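Local coordinates for N-terminal acetyltransferase B complex subunit MDM20 (Candida albicans, PDB 5K04), which probably serves as the non-catalytic, helical-repeat subunit of the NatB N-terminal acetyltransferase complex, which acetylates protein N-termini using acetyl-coenzyme A, at residues 348-353 and 380-385; 144-149 and 173-178. All coordinates share one frame; numbering follows the deposited sequence.

Contact 1 of 2, residues 348-353 and 380-385; sequences NQTDNW and IVSDLD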
ATOM      1  N   ASN A 348     -20.188 -17.343 -19.136  1.00 57.21           N
ATOM      2  CA  ASN A 348     -19.538 -17.838 -17.918  1.00 63.63           C
ATOM      3  C   ASN A 348     -19.256 -19.342 -17.973  1.00 62.17           C
ATOM      4  O   ASN A 348     -19.760 -20.130 -17.174  1.00 57.07           O
ATOM      5  CB  ASN A 348     -20.353 -17.497 -16.678  1.00 72.35           C
ATOM      6  CG  ASN A 348     -19.578 -17.763 -15.399  1.00 81.63           C
ATOM      7  OD1 ASN A 348     -18.347 -17.830 -15.412  1.00 74.78           O
ATOM      8  ND2 ASN A 348     -20.293 -17.931 -14.292  1.00 94.89           N
ATOM      9  N   GLN A 349     -18.420 -19.729 -18.935  1.00 61.21           N
ATOM     10  CA  GLN A 349     -18.007 -21.119 -19.061  1.00 55.30           C
ATOM     11  C   GLN A 349     -16.680 -21.317 -18.349  1.00 50.23           C
ATOM     12  O   GLN A 349     -15.732 -20.565 -18.578  1.00 45.32           O
ATOM     13  CB  GLN A 349     -17.888 -21.545 -20.522  1.00 53.81           C
ATOM     14  CG  GLN A 349     -17.691 -23.054 -20.665  1.00 55.14           C
ATOM     15  CD  GLN A 349     -17.878 -23.513 -22.080  1.00 71.26           C
ATOM     16  OE1 GLN A 349     -18.688 -22.959 -22.824  1.00 75.05           O
ATOM     17  NE2 GLN A 349     -17.122 -24.523 -22.475  1.00 87.54           N
ATOM     18  N   THR A 350     -16.620 -22.340 -17.492  1.00 61.23           N
ATOM     19  CA  THR A 350     -15.442 -22.630 -16.689  1.00 62.38           C
ATOM     20  C   THR A 350     -14.641 -23.824 -17.188  1.00 58.85           C
ATOM     21  O   THR A 350     -13.545 -24.063 -16.672  1.00 55.45           O
ATOM     22  CB  THR A 350     -15.844 -22.895 -15.235  1.00 58.45           C
ATOM     23  OG1 THR A 350     -16.874 -23.888 -15.218  1.00 47.06           O
ATOM     24  CG2 THR A 350     -16.325 -21.606 -14.575  1.00 58.38           C
ATOM     25  N   ASP A 351     -15.150 -24.578 -18.161  1.00 58.13           N
ATOM     26  CA  ASP A 351     -14.433 -25.727 -18.722  1.00 63.22           C
ATOM     27  C   ASP A 351     -13.783 -25.283 -20.030  1.00 56.74           C
ATOM     28  O   ASP A 351     -14.419 -25.284 -21.090  1.00 41.30           O
ATOM     29  CB  ASP A 351     -15.365 -26.917 -18.929  1.00 69.04           C
ATOM     30  CG  ASP A 351     -15.756 -27.584 -17.621  1.00 70.00           C
ATOM     31  OD1 ASP A 351     -15.166 -27.248 -16.568  1.00 68.04           O
ATOM     32  OD2 ASP A 351     -16.660 -28.443 -17.648  1.00 72.24           O
ATOM     33  N   ASN A 352     -12.502 -24.913 -19.953  1.00 54.75           N
ATOM     34  CA  ASN A 352     -11.841 -24.207 -21.042  1.00 55.62           C
ATOM     35  C   ASN A 352     -10.515 -24.833 -21.477  1.00 54.07           C
ATOM     36  O   ASN A 352      -9.757 -24.194 -22.215  1.00 47.93           O
ATOM     37  CB  ASN A 352     -11.626 -22.741 -20.641  1.00 49.31           C
ATOM     38  CG  ASN A 352     -12.943 -22.004 -20.386  1.00 50.38           C
ATOM     39  OD1 ASN A 352     -13.847 -22.014 -21.228  1.00 39.68           O
ATOM     40  ND2 ASN A 352     -13.053 -21.363 -19.219  1.00 54.37           N
ATOM     41  N   TRP A 353     -10.216 -26.065 -21.054  1.00 59.04           N
ATOM     42  CA  TRP A 353      -9.000 -26.728 -21.516  1.00 56.10           C
ATOM     43  C   TRP A 353      -9.006 -26.932 -23.024  1.00 48.04           C
ATOM     44  O   TRP A 353      -7.939 -26.954 -23.649  1.00 43.03           O
ATOM     45  CB  TRP A 353      -8.819 -28.069 -20.803  1.00 53.39           C
ATOM     46  CG  TRP A 353      -8.627 -27.900 -19.331  1.00 51.99           C
ATOM     47  CD1 TRP A 353      -9.448 -28.360 -18.337  1.00 49.53           C
ATOM     48  CD2 TRP A 353      -7.563 -27.191 -18.679  1.00 47.12           C
ATOM     49  NE1 TRP A 353      -8.957 -27.980 -17.113  1.00 52.34           N
ATOM     50  CE2 TRP A 353      -7.802 -27.266 -17.290  1.00 48.73           C
ATOM     51  CE3 TRP A 353      -6.433 -26.510 -19.132  1.00 47.68           C
ATOM     52  CZ2 TRP A 353      -6.946 -26.690 -16.345  1.00 47.54           C
ATOM     53  CZ3 TRP A 353      -5.581 -25.935 -18.189  1.00 50.34           C
ATOM     54  CH2 TRP A 353      -5.847 -26.030 -16.811  1.00 47.19           C
ATOM     55  N   ILE A 380      -9.121 -23.073 -13.213  1.00 47.84           N
ATOM     56  CA  ILE A 380      -8.403 -23.558 -12.042  1.00 45.79           C
ATOM     57  C   ILE A 380      -9.077 -23.069 -10.769  1.00 44.28           C
ATOM     58  O   ILE A 380      -9.295 -23.844  -9.829  1.00 34.96           O
ATOM     59  CB  ILE A 380      -6.922 -23.144 -12.115  1.00 43.41           C
ATOM     60  CG1 ILE A 380      -6.192 -24.022 -13.134  1.00 42.95           C
ATOM     61  CG2 ILE A 380      -6.262 -23.268 -10.766  1.00 41.68           C
ATOM     62  CD1 ILE A 380      -4.760 -23.573 -13.437  1.00 38.63           C
ATOM     63  N   VAL A 381      -9.467 -21.790 -10.737  1.00 44.11           N
ATOM     64  CA  VAL A 381     -10.053 -21.234  -9.520  1.00 44.30           C
ATOM     65  C   VAL A 381     -11.374 -21.923  -9.197  1.00 45.81           C
ATOM     66  O   VAL A 381     -11.651 -22.258  -8.037  1.00 38.14           O
ATOM     67  CB  VAL A 381     -10.217 -19.709  -9.654  1.00 45.56           C
ATOM     68  CG1 VAL A 381     -10.939 -19.167  -8.453  1.00 46.34           C
ATOM     69  CG2 VAL A 381      -8.857 -19.050  -9.792  1.00 37.77           C
ATOM     70  N   SER A 382     -12.195 -22.174 -10.222  1.00 47.35           N
ATOM     71  CA  SER A 382     -13.471 -22.858 -10.025  1.00 47.50           C
ATOM     72  C   SER A 382     -13.283 -24.276  -9.514  1.00 46.56           C
ATOM     73  O   SER A 382     -14.176 -24.821  -8.855  1.00 47.48           O
ATOM     74  CB  SER A 382     -14.264 -22.891 -11.332  1.00 46.02           C
ATOM     75  OG  SER A 382     -14.575 -21.582 -11.748  1.00 43.65           O
ATOM     76  N   ASP A 383     -12.139 -24.892  -9.809  1.00 49.32           N
ATOM     77  CA  ASP A 383     -11.886 -26.273  -9.409  1.00 47.01           C
ATOM     78  C   ASP A 383     -11.352 -26.394  -7.980  1.00 45.23           C
ATOM     79  O   ASP A 383     -11.342 -27.503  -7.438  1.00 36.41           O
ATOM     80  CB  ASP A 383     -10.897 -26.911 -10.388  1.00 47.00           C
ATOM     81  CG  ASP A 383     -10.616 -28.369 -10.090  1.00 44.93           C
ATOM     82  OD1 ASP A 383     -11.584 -29.163 -10.043  1.00 39.14           O
ATOM     83  OD2 ASP A 383      -9.427 -28.725  -9.947  1.00 37.82           O
ATOM     84  N   LEU A 384     -10.917 -25.288  -7.360  1.00 42.34           N
ATOM     85  CA  LEU A 384     -10.257 -25.351  -6.056  1.00 44.70           C
ATOM     86  C   LEU A 384     -11.256 -25.740  -4.976  1.00 50.03           C
ATOM     87  O   LEU A 384     -12.313 -25.115  -4.845  1.00 44.69           O
ATOM     88  CB  LEU A 384      -9.622 -24.010  -5.727  1.00 43.18           C
ATOM     89  CG  LEU A 384      -8.412 -23.620  -6.583  1.00 45.68           C
ATOM     90  CD1 LEU A 384      -8.014 -22.199  -6.286  1.00 35.27           C
ATOM     91  CD2 LEU A 384      -7.232 -24.577  -6.365  1.00 40.12           C
ATOM     92  N   ASP A 385     -10.929 -26.780  -4.210  1.00 52.13           N
ATOM     93  CA  ASP A 385     -11.823 -27.276  -3.173  1.00 50.40           C
ATOM     94  C   ASP A 385     -11.171 -27.404  -1.800  1.00 44.44           C
ATOM     95  O   ASP A 385     -11.823 -27.908  -0.880  1.00 38.28           O
ATOM     96  CB  ASP A 385     -12.440 -28.621  -3.613  1.00 43.06           C
ATOM     97  CG  ASP A 385     -11.422 -29.790  -3.659  1.00 44.68           C
ATOM     98  OD1 ASP A 385     -10.307 -29.681  -3.098  1.00 36.03           O
ATOM     99  OD2 ASP A 385     -11.759 -30.837  -4.255  1.00 42.48           O
TER

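Contact 2 of 2, residues 144-149 and 173-178; sequences LHTLWY and KKLMEG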
ATOM      1  N   LEU A 144       2.594  32.298   0.950  1.00 38.97           N
ATOM      2  CA  LEU A 144       2.682  30.852   1.132  1.00 40.66           C
ATOM      3  C   LEU A 144       2.131  30.434   2.489  1.00 44.74           C
ATOM      4  O   LEU A 144       1.348  29.482   2.584  1.00 34.34           O
ATOM      5  CB  LEU A 144       4.137  30.401   0.983  1.00 34.14           C
ATOM      6  CG  LEU A 144       4.350  28.882   1.127  1.00 40.84           C
ATOM      7  CD1 LEU A 144       3.519  28.128   0.107  1.00 35.36           C
ATOM      8  CD2 LEU A 144       5.800  28.490   0.996  1.00 31.81           C
ATOM      9  N   HIS A 145       2.534  31.147   3.555  1.00 45.22           N
ATOM     10  CA  HIS A 145       2.100  30.808   4.910  1.00 43.27           C
ATOM     11  C   HIS A 145       0.605  31.017   5.090  1.00 41.10           C
ATOM     12  O   HIS A 145      -0.040  30.267   5.833  1.00 30.64           O
ATOM     13  CB  HIS A 145       2.886  31.629   5.934  1.00 33.52           C
ATOM     14  CG  HIS A 145       4.339  31.282   5.969  1.00 46.94           C
ATOM     15  ND1 HIS A 145       5.280  32.056   6.614  1.00 52.08           N
ATOM     16  CD2 HIS A 145       5.014  30.243   5.420  1.00 45.95           C
ATOM     17  CE1 HIS A 145       6.474  31.515   6.450  1.00 47.50           C
ATOM     18  NE2 HIS A 145       6.339  30.416   5.729  1.00 49.98           N
ATOM     19  N   THR A 146       0.038  32.035   4.436  1.00 47.72           N
ATOM     20  CA  THR A 146      -1.411  32.204   4.483  1.00 46.89           C
ATOM     21  C   THR A 146      -2.114  31.016   3.834  1.00 38.92           C
ATOM     22  O   THR A 146      -3.141  30.529   4.330  1.00 28.61           O
ATOM     23  CB  THR A 146      -1.791  33.522   3.808  1.00 39.94           C
ATOM     24  OG1 THR A 146      -1.088  34.591   4.451  1.00 27.35           O
ATOM     25  CG2 THR A 146      -3.288  33.758   3.920  1.00 41.05           C
ATOM     26  N   LEU A 147      -1.547  30.515   2.737  1.00 41.10           N
ATOM     27  CA  LEU A 147      -2.103  29.349   2.064  1.00 41.97           C
ATOM     28  C   LEU A 147      -2.035  28.119   2.961  1.00 37.72           C
ATOM     29  O   LEU A 147      -3.001  27.353   3.051  1.00 22.65           O
ATOM     30  CB  LEU A 147      -1.349  29.105   0.751  1.00 42.60           C
ATOM     31  CG  LEU A 147      -1.617  30.154  -0.328  1.00 42.51           C
ATOM     32  CD1 LEU A 147      -0.496  30.243  -1.356  1.00 33.63           C
ATOM     33  CD2 LEU A 147      -2.923  29.789  -1.019  1.00 41.07           C
ATOM     34  N   TRP A 148      -0.878  27.904   3.605  1.00 43.01           N
ATOM     35  CA  TRP A 148      -0.719  26.835   4.589  1.00 41.07           C
ATOM     36  C   TRP A 148      -1.848  26.858   5.610  1.00 38.92           C
ATOM     37  O   TRP A 148      -2.561  25.867   5.817  1.00 23.85           O
ATOM     38  CB  TRP A 148       0.623  26.991   5.310  1.00 34.20           C
ATOM     39  CG  TRP A 148       1.825  26.645   4.472  1.00 42.32           C
ATOM     40  CD1 TRP A 148       1.840  26.343   3.141  1.00 37.70           C
ATOM     41  CD2 TRP A 148       3.192  26.537   4.924  1.00 39.52           C
ATOM     42  NE1 TRP A 148       3.134  26.058   2.732  1.00 39.55           N
ATOM     43  CE2 TRP A 148       3.977  26.164   3.805  1.00 41.47           C
ATOM     44  CE3 TRP A 148       3.821  26.716   6.162  1.00 37.13           C
ATOM     45  CZ2 TRP A 148       5.361  25.985   3.885  1.00 40.06           C
ATOM     46  CZ3 TRP A 148       5.202  26.535   6.246  1.00 39.35           C
ATOM     47  CH2 TRP A 148       5.954  26.176   5.110  1.00 41.37           C
ATOM     48  N   TYR A 149      -2.007  28.014   6.253  1.00 39.91           N
ATOM     49  CA  TYR A 149      -3.004  28.190   7.298  1.00 42.11           C
ATOM     50  C   TYR A 149      -4.401  27.872   6.773  1.00 40.27           C
ATOM     51  O   TYR A 149      -5.151  27.120   7.401  1.00 32.62           O
ATOM     52  CB  TYR A 149      -2.890  29.623   7.808  1.00 36.86           C
ATOM     53  CG  TYR A 149      -3.665  29.942   9.047  1.00 41.71           C
ATOM     54  CD1 TYR A 149      -3.932  28.957   9.998  1.00 44.29           C
ATOM     55  CD2 TYR A 149      -4.129  31.239   9.280  1.00 42.26           C
ATOM     56  CE1 TYR A 149      -4.642  29.251  11.155  1.00 47.84           C
ATOM     57  CE2 TYR A 149      -4.844  31.548  10.448  1.00 44.60           C
ATOM     58  CZ  TYR A 149      -5.094  30.548  11.383  1.00 44.31           C
ATOM     59  OH  TYR A 149      -5.799  30.825  12.533  1.00 30.67           O
ATOM     60  N   LYS A 173     -12.026  30.334   3.902  1.00 40.89           N
ATOM     61  CA  LYS A 173     -12.534  31.099   2.773  1.00 43.74           C
ATOM     62  C   LYS A 173     -12.022  32.530   2.810  1.00 42.31           C
ATOM     63  O   LYS A 173     -11.566  33.072   1.797  1.00 31.55           O
ATOM     64  CB  LYS A 173     -14.069  31.079   2.788  1.00 43.56           C
ATOM     65  CG  LYS A 173     -14.703  31.710   1.569  1.00 51.01           C
ATOM     66  CD  LYS A 173     -16.124  32.173   1.828  1.00 65.95           C
ATOM     67  CE  LYS A 173     -17.148  31.108   1.525  1.00 67.56           C
ATOM     68  NZ  LYS A 173     -18.525  31.685   1.572  1.00 68.28           N
ATOM     69  N   LYS A 174     -12.073  33.149   3.984  1.00 50.19           N
ATOM     70  CA  LYS A 174     -11.695  34.552   4.123  1.00 48.15           C
ATOM     71  C   LYS A 174     -10.190  34.748   3.957  1.00 35.68           C
ATOM     72  O   LYS A 174      -9.752  35.760   3.405  1.00 26.86           O
ATOM     73  CB  LYS A 174     -12.191  35.057   5.481  1.00 57.74           C
ATOM     74  CG  LYS A 174     -11.610  36.363   5.961  1.00 76.31           C
ATOM     75  CD  LYS A 174     -12.070  36.631   7.390  1.00 93.02           C
ATOM     76  CE  LYS A 174     -11.806  35.425   8.298  1.00102.06           C
ATOM     77  NZ  LYS A 174     -12.429  35.563   9.654  1.00106.77           N
ATOM     78  N   LEU A 175      -9.386  33.797   4.431  1.00 42.14           N
ATOM     79  CA  LEU A 175      -7.943  33.846   4.193  1.00 44.97           C
ATOM     80  C   LEU A 175      -7.626  33.796   2.708  1.00 43.70           C
ATOM     81  O   LEU A 175      -6.746  34.517   2.227  1.00 24.48           O
ATOM     82  CB  LEU A 175      -7.256  32.675   4.894  1.00 42.25           C
ATOM     83  CG  LEU A 175      -7.123  32.770   6.402  1.00 39.90           C
ATOM     84  CD1 LEU A 175      -6.830  31.412   6.966  1.00 41.61           C
ATOM     85  CD2 LEU A 175      -6.027  33.768   6.749  1.00 36.67           C
ATOM     86  N   MET A 176      -8.323  32.922   1.969  1.00 43.11           N
ATOM     87  CA  MET A 176      -8.089  32.792   0.534  1.00 36.95           C
ATOM     88  C   MET A 176      -8.581  34.023  -0.218  1.00 41.36           C
ATOM     89  O   MET A 176      -7.901  34.519  -1.124  1.00 28.31           O
ATOM     90  CB  MET A 176      -8.748  31.506  -0.002  1.00 32.41           C
ATOM     91  CG  MET A 176      -8.021  30.183   0.464  1.00 32.39           C
ATOM     92  SD  MET A 176      -6.270  30.207   0.271  1.00 22.25           S
ATOM     93  CE  MET A 176      -6.302  30.551  -1.457  1.00 36.30           C
ATOM     94  N   GLU A 177      -9.753  34.548   0.160  1.00 46.28           N
ATOM     95  CA  GLU A 177     -10.242  35.772  -0.464  1.00 42.78           C
ATOM     96  C   GLU A 177      -9.231  36.902  -0.303  1.00 41.56           C
ATOM     97  O   GLU A 177      -9.056  37.708  -1.224  1.00 31.02           O
ATOM     98  CB  GLU A 177     -11.629  36.128   0.105  1.00 44.84           C
ATOM     99  CG  GLU A 177     -12.743  35.143  -0.396  1.00 47.91           C
ATOM    100  CD  GLU A 177     -14.103  35.218   0.331  1.00 47.31           C
ATOM    101  OE1 GLU A 177     -14.233  35.932   1.356  1.00 39.10           O
ATOM    102  OE2 GLU A 177     -15.053  34.542  -0.147  1.00 40.31           O
ATOM    103  N   GLY A 178      -8.491  36.926   0.815  1.00 50.91           N
ATOM    104  CA  GLY A 178      -7.450  37.928   1.040  1.00 44.61           C
ATOM    105  C   GLY A 178      -6.282  37.867   0.060  1.00 45.16           C
ATOM    106  O   GLY A 178      -5.516  38.834  -0.024  1.00 31.65           O
TER

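Contact 1 of 2, residues 348-353 and 380-385
Trp353 and Ile380 form the apolar end of this small contact, and their meeting shows how a loop and the helix start after it can be seated on a helix with little direct contact. The six-membered part of the indole reaches the isoleucine obliquely, CH2 of Trp353 lying 4.2 Å from CG1 of Ile380. A chi1 of -63° carries the ring from the first turn of helix 353-358 over to helix 372-383, where it also rests on Thr376 and Thr379. Ile380 is buried, and its side chain also packs on Asn394 and Leu398.

The other end is closer but less buried, with Ser382 exposed and Thr350 partly so. There Thr350 sets its methyl CG2 3.3 Å from OG of Ser382, a van der Waals touch; the serine hydroxyl is hydrogen-bonded to the carbonyl of Arg378 in its own helix. Two side-chain amides brace the loop: ND2 of Asn352, whose OD1 bonds to Arg344, donates to O of Gln349 (2.9 Å) from above the carbonyl plane, while NE2 of Gln349 reaches O of Asp351 at 3.1 Å. A further tie runs from O of Thr350 to the hydroxyl of Thr379.

Segment 348-353 thus links helix 337-346, closed by a Schellman motif with Asn348 at C-prime, to helix 353-358, and lies against the C-terminal part of helix 372-383, which also packs against helices 388-404 (through Ile380) and 409-419 (through Val381).

Contact 2 of 2, residues 144-149 and 173-178
Leu175 is the first residue of 173-178 to meet 144-149, and it does so with both methyls. CD1 comes 3.6 Å from CD2 of Tyr149, obliquely to the phenol ring, and the two side chains run at about a right angle to each other. CD2 of Leu175 lies 3.9 Å from CG2 of Thr146 and also borders the Tyr149 ring. With OG1 of Thr146 beside the backbone N (chi1 -56°), the methyl is the branch turned to the leucine, while OG1 bonds to Asn137 and to the carbonyl of Ser142. Phe153 and Ala150, farther along the same helix, extend the surface against which Leu175 rests.

These residues join two consecutive helices, 143-157 and 162-177, into an antiparallel helical hairpin. Their local axes approach to 9.4 Å at an angle of 160°, an arrangement consistent with the antiparallel helical hairpins of TPR-like superhelices.

Met176, next in sequence, serves a different strip of the interface. Its chain bends at both chi2 and chi3, and this folding brings the thioether round to Leu147: CE lies 3.5 Å and SD 3.6 Å from CD2 of that leucine, with the side chains crossing almost perpendicularly. Both residues are buried, helped by helix 185-192, where Val190 and Tyr191 touch Met176 and Glu187 touches Leu147.

Contact 2 comes first along the chain and closes before contact 1 opens, so the two are arranged in series, with no helix in common. Their centres lie 59 Å apart, on opposite sides of the centre of the chain, and their nearest atoms are about 48 Å from each other. Contact 2 joins neighbouring helices in the N-terminal part, whereas contact 1 brings an interhelical loop and the start of the next helix onto a helix within the NatB non-catalytic subunit family region. Both are local contacts between elements close in sequence, as expected of a helical-repeat protein, and would suit a subunit that probably scaffolds its catalytic partner.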